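Local coordinates for protein tRNA (guanine-N(1)-)-methyltransferase (Aquifex aeolicus, PDB 1OY5) that probably transfers a methyl group from S-adenosyl-L-methionine to N1 of guanosine-37 in various tRNAs, and is built as a homodimer, at residues A[24-27]-A[28-31]; A[185-189]-A[190-194]; A[226-229]-A[230-234]. All blocks are in the same frame, centred on the assembly; numbering follows the deposited sequence.

Interaction 1 (A[24-27]-A[28-31]); sequences YGIV and KQAI
Val27 and Ile31, one turn apart in helix 25-33, make the apolar side-chain contact here. Followed outward from the backbone, Ile31 stays close to a single carbonyl. Its CB lies 3.5 Å from Val27 O, and the next carbon of the longer branch, Ile31 CG1, is 3.4 Å from that same oxygen. The methyl at the tip, Ile31 CD1, passes Val27 O at 3.6 Å and then meets Val27 CG1 at 3.8 Å, the two side chains crossing at a slant. A chi1 of -78° explains this path: it sets CG1 of Ile31 beside its own backbone N, the very nitrogen that donates to Val27 O (2.9 Å from Ile31 N). Val27 answers with CG1 anti to its backbone N (chi1 167°), which brings that methyl up to the isoleucine tip.

The main chain underneath settles into helical bonding over this stretch. Lys28 N makes two weak bonds, to Tyr24 O and to Gly25 O, the latter from a glycine of positive phi. Gln29 N then reaches Gly25 O at 3.2 Å, and Ala30 N reaches Ile26 O at 2.9 Å in an almost straight bond (171° at the hydrogen).

Tyr24 reaches the second subunit, where its OH is hydrogen-bonded to His16 ND1 of the second subunit and its ring meets Phe14 of that subunit. Within the chain, Val27 leans on Ile150 and Ile26 on Arg155, both of helix 143-155. Ile31 packs on Val36 and Val38, so this turn of helix joins an edge strand of the chain's parallel sheet, 36-42, to helix 143-155 beside the dimer interface.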
ATOM      1  N   TYR A  24      11.859   4.170 -10.160  1.00 21.63           N
ATOM      2  CA  TYR A  24      12.764   3.350  -9.348  1.00 21.20           C
ATOM      3  C   TYR A  24      12.322   1.925  -9.226  1.00 20.63           C
ATOM      4  O   TYR A  24      11.194   1.575  -9.562  1.00 21.02           O
ATOM      5  CB  TYR A  24      12.888   3.933  -7.929  1.00 21.12           C
ATOM      6  CG  TYR A  24      13.168   5.396  -7.909  1.00 18.29           C
ATOM      7  CD1 TYR A  24      12.134   6.298  -7.894  1.00 17.47           C
ATOM      8  CD2 TYR A  24      14.457   5.872  -7.944  1.00 16.73           C
ATOM      9  CE1 TYR A  24      12.362   7.646  -7.879  1.00 16.51           C
ATOM     10  CE2 TYR A  24      14.712   7.239  -7.935  1.00 16.94           C
ATOM     11  CZ  TYR A  24      13.652   8.119  -7.920  1.00 16.92           C
ATOM     12  OH  TYR A  24      13.861   9.485  -7.932  1.00 18.85           O
ATOM     13  N   GLY A  25      13.219   1.108  -8.722  1.00 19.79           N
ATOM     14  CA  GLY A  25      12.886  -0.272  -8.471  1.00 20.50           C
ATOM     15  C   GLY A  25      12.472  -1.089  -9.677  1.00 20.55           C
ATOM     16  O   GLY A  25      12.894  -0.846 -10.793  1.00 21.52           O
ATOM     17  N   ILE A  26      11.652  -2.087  -9.404  1.00 20.81           N
ATOM     18  CA  ILE A  26      11.217  -3.066 -10.361  1.00 21.17           C
ATOM     19  C   ILE A  26      10.311  -2.462 -11.387  1.00 20.73           C
ATOM     20  O   ILE A  26      10.240  -2.943 -12.490  1.00 21.20           O
ATOM     21  CB  ILE A  26      10.513  -4.209  -9.609  1.00 21.25           C
ATOM     22  CG1 ILE A  26      11.376  -4.654  -8.431  1.00 22.55           C
ATOM     23  CG2 ILE A  26      10.332  -5.400 -10.469  1.00 22.75           C
ATOM     24  CD1 ILE A  26      12.843  -4.803  -8.752  1.00 23.67           C
ATOM     25  N   VAL A  27       9.597  -1.412 -11.037  1.00 21.18           N
ATOM     26  CA  VAL A  27       8.681  -0.817 -11.993  1.00 20.74           C
ATOM     27  C   VAL A  27       9.506  -0.154 -13.076  1.00 21.14           C
ATOM     28  O   VAL A  27       9.181  -0.246 -14.251  1.00 21.72           O
ATOM     29  CB  VAL A  27       7.684   0.162 -11.356  1.00 19.95           C
ATOM     30  CG1 VAL A  27       6.962   0.986 -12.437  1.00 19.71           C
ATOM     31  CG2 VAL A  27       6.685  -0.607 -10.571  1.00 19.64           C
ATOM     32  N   LYS A  28      10.596   0.481 -12.684  1.00 21.33           N
ATOM     33  CA  LYS A  28      11.453   1.148 -13.650  1.00 21.90           C
ATOM     34  C   LYS A  28      12.146   0.135 -14.554  1.00 21.30           C
ATOM     35  O   LYS A  28      12.282   0.343 -15.734  1.00 21.85           O
ATOM     36  CB  LYS A  28      12.461   2.011 -12.928  1.00 21.73           C
ATOM     37  CG  LYS A  28      13.451   2.698 -13.797  1.00 25.22           C
ATOM     38  CD  LYS A  28      14.730   3.011 -12.932  1.00 30.60           C
ATOM     39  CE  LYS A  28      15.908   3.521 -13.764  1.00 31.85           C
ATOM     40  NZ  LYS A  28      17.213   3.231 -13.091  1.00 33.87           N
ATOM     41  N   GLN A  29      12.568  -0.967 -13.980  1.00 21.12           N
ATOM     42  CA  GLN A  29      13.186  -2.047 -14.709  1.00 21.30           C
ATOM     43  C   GLN A  29      12.192  -2.599 -15.736  1.00 21.01           C
ATOM     44  O   GLN A  29      12.502  -2.706 -16.930  1.00 21.07           O
ATOM     45  CB  GLN A  29      13.553  -3.120 -13.703  1.00 22.01           C
ATOM     46  CG  GLN A  29      14.321  -4.242 -14.217  1.00 24.67           C
ATOM     47  CD  GLN A  29      14.920  -5.020 -13.087  1.00 30.48           C
ATOM     48  OE1 GLN A  29      15.430  -4.419 -12.124  1.00 34.22           O
ATOM     49  NE2 GLN A  29      14.876  -6.366 -13.182  1.00 33.21           N
ATOM     50  N   ALA A  30      10.980  -2.919 -15.290  1.00 19.93           N
ATOM     51  CA  ALA A  30       9.958  -3.391 -16.207  1.00 19.92           C
ATOM     52  C   ALA A  30       9.751  -2.386 -17.362  1.00 19.59           C
ATOM     53  O   ALA A  30       9.608  -2.775 -18.544  1.00 19.14           O
ATOM     54  CB  ALA A  30       8.664  -3.624 -15.474  1.00 19.98           C
ATOM     55  N   ILE A  31       9.720  -1.101 -17.014  1.00 18.87           N
ATOM     56  CA  ILE A  31       9.504  -0.079 -18.003  1.00 18.82           C
ATOM     57  C   ILE A  31      10.741  -0.041 -18.893  1.00 19.39           C
ATOM     58  O   ILE A  31      10.652  -0.021 -20.112  1.00 19.13           O
ATOM     59  CB  ILE A  31       9.200   1.292 -17.362  1.00 18.60           C
ATOM     60  CG1 ILE A  31       7.759   1.351 -16.882  1.00 18.78           C
ATOM     61  CG2 ILE A  31       9.378   2.437 -18.335  1.00 16.36           C
ATOM     62  CD1 ILE A  31       7.554   2.512 -15.844  1.00 20.90           C
TER

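Interaction 2 (A[185-189]-A[190-194]); sequences PREYR and GMKVP
Tyr188 and Met191 close a β hairpin with a two-residue loop, Arg189 and Gly190, in a type I' turn. Hydrogen bonds tie the two arms: Tyr188 N donates to Met191 O (2.7 Å), Met191 N returns a bond to Tyr188 O whose modelled length is doubtfully short, and Val193 N meets Arg186 O at 3.0 Å.

Aliphatic contacts come next. Glu187 and Lys192, a non-hydrogen-bonded pair, run side by side, CG of Glu187 lying 3.4 Å from CG of Lys192. On the other face a bend at chi3 of Met191 (-77°) carries its methyl CE back to within 3.8 Å of CB of Arg189, and Met191 also packs on Tyr71 of the second subunit. An alanine in place of Met191 would probably leave both Arg189 CB and that tyrosine without their apolar mate.

Charges play a looser part. Glu187 OE2 and Lys192 NZ stay 4.9 Å apart, not in contact, and the salt bridge of Arg186 NH1 to Glu187 OE2 is long. Arg189 NH2 bridges to Asp75 of the second subunit, while CG of Arg189 sits 3.2 Å above the plane of the Tyr188 ring, offset toward the rim.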
ATOM      1  N   PRO A 185      28.631  -9.313   6.688  1.00 31.52           N
ATOM      2  CA  PRO A 185      29.171  -9.111   8.031  1.00 31.34           C
ATOM      3  C   PRO A 185      28.974 -10.315   8.963  1.00 31.01           C
ATOM      4  O   PRO A 185      27.944 -10.455   9.603  1.00 30.83           O
ATOM      5  CB  PRO A 185      28.433  -7.866   8.502  1.00 31.68           C
ATOM      6  CG  PRO A 185      28.299  -7.066   7.258  1.00 31.37           C
ATOM      7  CD  PRO A 185      28.170  -8.044   6.104  1.00 31.63           C
ATOM      8  N   ARG A 186      29.996 -11.166   9.044  1.00 30.95           N
ATOM      9  CA  ARG A 186      29.949 -12.391   9.860  1.00 30.77           C
ATOM     10  C   ARG A 186      29.714 -12.092  11.336  1.00 29.93           C
ATOM     11  O   ARG A 186      28.948 -12.778  12.008  1.00 29.72           O
ATOM     12  CB  ARG A 186      31.241 -13.187   9.703  1.00 30.93           C
ATOM     13  CG  ARG A 186      31.277 -14.462  10.535  1.00 32.18           C
ATOM     14  CD  ARG A 186      32.664 -15.054  10.644  1.00 34.05           C
ATOM     15  NE  ARG A 186      32.765 -16.208  11.539  1.00 35.86           N
ATOM     16  CZ  ARG A 186      32.561 -16.178  12.859  1.00 36.90           C
ATOM     17  NH1 ARG A 186      32.213 -15.048  13.478  1.00 36.48           N
ATOM     18  NH2 ARG A 186      32.705 -17.301  13.564  1.00 37.19           N
ATOM     19  N   GLU A 187      30.406 -11.090  11.849  1.00 29.21           N
ATOM     20  CA  GLU A 187      30.160 -10.640  13.206  1.00 28.88           C
ATOM     21  C   GLU A 187      30.050  -9.122  13.202  1.00 28.14           C
ATOM     22  O   GLU A 187      30.875  -8.434  12.605  1.00 27.99           O
ATOM     23  CB  GLU A 187      31.268 -11.101  14.136  1.00 29.03           C
ATOM     24  CG  GLU A 187      31.124 -10.618  15.568  1.00 29.81           C
ATOM     25  CD  GLU A 187      32.121 -11.295  16.479  1.00 31.56           C
ATOM     26  OE1 GLU A 187      32.163 -10.974  17.692  1.00 33.61           O
ATOM     27  OE2 GLU A 187      32.867 -12.167  15.975  1.00 32.32           O
ATOM     28  N   TYR A 188      29.025  -8.597  13.857  1.00 27.48           N
ATOM     29  CA  TYR A 188      28.833  -7.152  13.912  1.00 27.13           C
ATOM     30  C   TYR A 188      28.329  -6.723  15.287  1.00 26.65           C
ATOM     31  O   TYR A 188      27.442  -7.351  15.849  1.00 26.34           O
ATOM     32  CB  TYR A 188      27.867  -6.719  12.819  1.00 26.93           C
ATOM     33  CG  TYR A 188      27.632  -5.233  12.758  1.00 26.50           C
ATOM     34  CD1 TYR A 188      26.424  -4.694  13.147  1.00 27.15           C
ATOM     35  CD2 TYR A 188      28.610  -4.369  12.299  1.00 25.45           C
ATOM     36  CE1 TYR A 188      26.197  -3.332  13.085  1.00 26.42           C
ATOM     37  CE2 TYR A 188      28.391  -3.013  12.236  1.00 24.78           C
ATOM     38  CZ  TYR A 188      27.182  -2.500  12.628  1.00 24.80           C
ATOM     39  OH  TYR A 188      26.943  -1.151  12.560  1.00 23.75           O
ATOM     40  N   ARG A 189      28.918  -5.668  15.839  1.00 26.54           N
ATOM     41  CA  ARG A 189      28.520  -5.180  17.152  1.00 26.59           C
ATOM     42  C   ARG A 189      28.433  -6.342  18.125  1.00 26.81           C
ATOM     43  O   ARG A 189      27.530  -6.370  18.950  1.00 27.06           O
ATOM     44  CB  ARG A 189      27.142  -4.507  17.101  1.00 26.56           C
ATOM     45  CG  ARG A 189      27.017  -3.311  16.158  1.00 26.47           C
ATOM     46  CD  ARG A 189      27.782  -2.126  16.637  1.00 25.33           C
ATOM     47  NE  ARG A 189      27.562  -0.877  15.908  1.00 25.17           N
ATOM     48  CZ  ARG A 189      26.471  -0.102  16.000  1.00 25.40           C
ATOM     49  NH1 ARG A 189      25.436  -0.469  16.740  1.00 26.35           N
ATOM     50  NH2 ARG A 189      26.415   1.049  15.337  1.00 24.10           N
ATOM     51  N   GLY A 190      29.333  -7.317  18.011  1.00 27.09           N
ATOM     52  CA  GLY A 190      29.308  -8.482  18.878  1.00 27.09           C
ATOM     53  C   GLY A 190      28.248  -9.506  18.493  1.00 27.47           C
ATOM     54  O   GLY A 190      28.217 -10.603  19.030  1.00 27.26           O
ATOM     55  N   MET A 191      27.358  -9.152  17.576  1.00 28.00           N
ATOM     56  CA  MET A 191      26.340 -10.088  17.123  1.00 28.56           C
ATOM     57  C   MET A 191      26.944 -10.978  16.034  1.00 28.97           C
ATOM     58  O   MET A 191      27.464 -10.474  15.033  1.00 29.04           O
ATOM     59  CB  MET A 191      25.095  -9.337  16.631  1.00 28.39           C
ATOM     60  CG  MET A 191      24.315  -8.702  17.785  1.00 28.22           C
ATOM     61  SD  MET A 191      22.946  -7.659  17.332  1.00 27.65           S
ATOM     62  CE  MET A 191      23.786  -6.211  16.854  1.00 27.11           C
ATOM     63  N   LYS A 192      26.898 -12.293  16.235  1.00 29.16           N
ATOM     64  CA  LYS A 192      27.458 -13.211  15.251  1.00 29.77           C
ATOM     65  C   LYS A 192      26.390 -14.004  14.517  1.00 29.92           C
ATOM     66  O   LYS A 192      25.317 -14.263  15.061  1.00 30.19           O
ATOM     67  CB  LYS A 192      28.442 -14.176  15.903  1.00 29.83           C
ATOM     68  CG  LYS A 192      29.612 -13.465  16.536  1.00 30.75           C
ATOM     69  CD  LYS A 192      30.732 -14.408  16.967  1.00 30.73           C
ATOM     70  CE  LYS A 192      30.343 -15.260  18.151  1.00 30.44           C
ATOM     71  NZ  LYS A 192      31.469 -16.141  18.557  1.00 30.01           N
ATOM     72  N   VAL A 193      26.690 -14.370  13.273  1.00 29.94           N
ATOM     73  CA  VAL A 193      25.797 -15.196  12.477  1.00 30.03           C
ATOM     74  C   VAL A 193      25.842 -16.611  13.008  1.00 30.17           C
ATOM     75  O   VAL A 193      26.917 -17.125  13.276  1.00 29.95           O
ATOM     76  CB  VAL A 193      26.252 -15.297  11.006  1.00 29.94           C
ATOM     77  CG1 VAL A 193      25.387 -16.310  10.253  1.00 29.91           C
ATOM     78  CG2 VAL A 193      26.213 -13.939  10.315  1.00 30.09           C
ATOM     79  N   PRO A 194      24.681 -17.220  13.208  1.00 30.60           N
ATOM     80  CA  PRO A 194      24.606 -18.648  13.503  1.00 30.69           C
ATOM     81  C   PRO A 194      25.614 -19.460  12.685  1.00 31.12           C
ATOM     82  O   PRO A 194      25.454 -19.680  11.487  1.00 30.81           O
ATOM     83  CB  PRO A 194      23.165 -18.987  13.133  1.00 30.55           C
ATOM     84  CG  PRO A 194      22.419 -17.770  13.533  1.00 30.72           C
ATOM     85  CD  PRO A 194      23.351 -16.590  13.270  1.00 30.62           C
TER

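Interaction 3 (A[226-229]-A[230-234]); sequences PKDL and TELEK
Glu231 meets Lys227 with its CG standing between its backbone N and carbonyl carbon (chi1 68°), and the chain bends again at chi2, with OE1 of Glu231 3.9 Å from CD of Lys227. The two side chains cross with their aliphatic parts in contact, CG to CG, at a separation that is doubtfully short in the model. Asp228 and Leu232 are set differently: with CG beside the backbone N in both (chi1 -53° and -64°), the side chains run alongside each other in the same direction, CD1 of Leu232 next to CB of Asp228, again doubtfully close.

The opposite charges do not meet. Lys227 NZ remains 5.6 Å from Glu231 OE1 and forms its salt bridge with Asp223 instead. Asp228 OD1 and Glu231 OE1, at 4.4 Å, are like charges whose closeness is likely to be mildly unfavourable.

Backbone bonding is patchy. Thr230 N gives a weak bond to Lys227 O (2.8 Å), and Leu232 N points to Asp228 O, although the place of that oxygen is less sure. Glu233, extended beyond CG, passes along Leu229 O.

The Lys227 side chain lies about 9 Å from that of Asp136, a probable S-adenosyl-L-methionine-binding residue. The whole is a surface turn near the C-terminal end of the model, whose last residues, 232-234, have helical backbone angles without regular helical bonds.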
ATOM      1  N   PRO A 226      -0.562  -8.995  22.583  1.00 37.45           N
ATOM      2  CA  PRO A 226      -1.482  -7.882  22.300  1.00 37.21           C
ATOM      3  C   PRO A 226      -2.867  -7.960  21.715  1.00 36.98           C
ATOM      4  O   PRO A 226      -3.693  -7.206  22.217  1.00 37.11           O
ATOM      5  CB  PRO A 226      -0.616  -6.977  21.437  1.00 37.25           C
ATOM      6  CG  PRO A 226       0.682  -7.045  22.152  1.00 37.23           C
ATOM      7  CD  PRO A 226       0.803  -8.461  22.693  1.00 37.35           C
ATOM      8  N   LYS A 227      -3.174  -8.745  20.701  1.00 36.66           N
ATOM      9  CA  LYS A 227      -4.544  -8.643  20.216  1.00 36.35           C
ATOM     10  C   LYS A 227      -5.219  -9.983  20.434  1.00 36.13           C
ATOM     11  O   LYS A 227      -6.439 -10.088  20.568  1.00 36.09           O
ATOM     12  CB  LYS A 227      -4.579  -8.108  18.777  1.00 36.32           C
ATOM     13  CG  LYS A 227      -5.087  -9.041  17.717  1.00 36.27           C
ATOM     14  CD  LYS A 227      -3.985  -9.542  16.806  1.00 36.16           C
ATOM     15  CE  LYS A 227      -3.334  -8.407  16.025  1.00 36.21           C
ATOM     16  NZ  LYS A 227      -2.525  -8.913  14.881  1.00 36.16           N
ATOM     17  N   ASP A 228      -4.357 -10.983  20.553  1.00 35.91           N
ATOM     18  CA  ASP A 228      -4.696 -12.374  20.781  1.00 35.66           C
ATOM     19  C   ASP A 228      -5.758 -12.613  21.842  1.00 35.56           C
ATOM     20  O   ASP A 228      -6.645 -13.447  21.674  1.00 35.58           O
ATOM     21  CB  ASP A 228      -3.408 -13.068  21.196  1.00 35.59           C
ATOM     22  CG  ASP A 228      -2.292 -12.835  20.205  1.00 35.30           C
ATOM     23  OD1 ASP A 228      -2.154 -13.644  19.267  1.00 35.08           O
ATOM     24  OD2 ASP A 228      -1.525 -11.852  20.272  1.00 34.83           O
ATOM     25  N   LEU A 229      -5.665 -11.880  22.938  1.00 35.41           N
ATOM     26  CA  LEU A 229      -6.590 -12.060  24.043  1.00 35.30           C
ATOM     27  C   LEU A 229      -7.978 -11.504  23.698  1.00 35.24           C
ATOM     28  O   LEU A 229      -8.998 -12.032  24.143  1.00 35.15           O
ATOM     29  CB  LEU A 229      -6.025 -11.389  25.295  1.00 35.29           C
ATOM     30  CG  LEU A 229      -4.782 -12.010  25.951  1.00 35.22           C
ATOM     31  CD1 LEU A 229      -3.646 -12.157  24.971  1.00 35.32           C
ATOM     32  CD2 LEU A 229      -4.328 -11.169  27.131  1.00 34.99           C
ATOM     33  N   THR A 230      -8.005 -10.449  22.887  1.00 35.18           N
ATOM     34  CA  THR A 230      -9.253  -9.796  22.505  1.00 35.13           C
ATOM     35  C   THR A 230      -9.767 -10.259  21.144  1.00 35.13           C
ATOM     36  O   THR A 230     -10.719  -9.683  20.618  1.00 35.15           O
ATOM     37  CB  THR A 230      -9.047  -8.269  22.455  1.00 35.15           C
ATOM     38  OG1 THR A 230      -8.276  -7.838  23.585  1.00 34.92           O
ATOM     39  CG2 THR A 230     -10.380  -7.520  22.584  1.00 35.11           C
ATOM     40  N   GLU A 231      -9.141 -11.280  20.566  1.00 35.06           N
ATOM     41  CA  GLU A 231      -9.560 -11.775  19.252  1.00 35.04           C
ATOM     42  C   GLU A 231      -9.513 -13.302  19.142  1.00 34.92           C
ATOM     43  O   GLU A 231     -10.364 -13.904  18.487  1.00 34.97           O
ATOM     44  CB  GLU A 231      -8.733 -11.122  18.137  1.00 35.07           C
ATOM     45  CG  GLU A 231      -7.272 -11.532  18.109  1.00 35.22           C
ATOM     46  CD  GLU A 231      -6.990 -12.704  17.191  1.00 35.40           C
ATOM     47  OE1 GLU A 231      -5.799 -12.965  16.920  1.00 35.41           O
ATOM     48  OE2 GLU A 231      -7.951 -13.361  16.738  1.00 35.71           O
ATOM     49  N   LEU A 232      -8.525 -13.927  19.775  1.00 34.79           N
ATOM     50  CA  LEU A 232      -8.408 -15.381  19.739  1.00 34.72           C
ATOM     51  C   LEU A 232      -9.496 -16.007  20.602  1.00 34.62           C
ATOM     52  O   LEU A 232      -9.903 -17.146  20.375  1.00 34.56           O
ATOM     53  CB  LEU A 232      -7.034 -15.840  20.238  1.00 34.70           C
ATOM     54  CG  LEU A 232      -5.794 -15.423  19.436  1.00 34.81           C
ATOM     55  CD1 LEU A 232      -4.533 -15.916  20.130  1.00 34.63           C
ATOM     56  CD2 LEU A 232      -5.841 -15.935  18.007  1.00 34.95           C
ATOM     57  N   GLU A 233      -9.966 -15.250  21.589  1.00 34.54           N
ATOM     58  CA  GLU A 233     -10.976 -15.735  22.521  1.00 34.52           C
ATOM     59  C   GLU A 233     -12.377 -15.274  22.128  1.00 34.45           C
ATOM     60  O   GLU A 233     -13.372 -15.754  22.674  1.00 34.51           O
ATOM     61  CB  GLU A 233     -10.642 -15.270  23.939  1.00 34.57           C
ATOM     62  CG  GLU A 233      -9.289 -15.768  24.433  1.00 34.72           C
ATOM     63  CD  GLU A 233      -8.992 -15.368  25.866  1.00 34.78           C
ATOM     64  OE1 GLU A 233      -7.913 -15.745  26.373  1.00 34.85           O
ATOM     65  OE2 GLU A 233      -9.830 -14.678  26.486  1.00 34.71           O
ATOM     66  N   LYS A 234     -12.452 -14.340  21.184  1.00 34.30           N
ATOM     67  CA  LYS A 234     -13.736 -13.846  20.707  1.00 34.12           C
ATOM     68  C   LYS A 234     -14.437 -14.968  19.954  1.00 33.99           C
ATOM     69  O   LYS A 234     -15.642 -15.164  20.090  1.00 33.94           O
ATOM     70  CB  LYS A 234     -13.547 -12.632  19.800  1.00 34.10           C
ATOM     71  CG  LYS A 234     -12.752 -11.501  20.429  1.00 33.95           C
ATOM     72  CD  LYS A 234     -13.286 -11.073  21.791  1.00 33.92           C
ATOM     73  CE  LYS A 234     -12.618 -11.827  22.937  1.00 33.86           C
ATOM     74  NZ  LYS A 234     -13.175 -11.448  24.266  1.00 33.77           N
TER

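The three contacts are local turns of different kinds, well separated in space: interactions 1 and 2 are about 22 Å apart at their nearest atoms, and interactions 1 and 3 lie on opposite sides of the chain's centre. Interaction 1 is partly buried, with aliphatic side chains packed on the parallel sheet over helical bonds that are weak only at Lys28 N. Interactions 2 and 3 are surface contacts, richer in charged side chains whose aliphatic stems touch more closely than their charges. Both 24-31 and 185-194 reach the second subunit, the former through a tyrosine and the packing of Ile26, the latter through a salt bridge, a hydrogen bond and packing; 226-234 touches it only through Lys227.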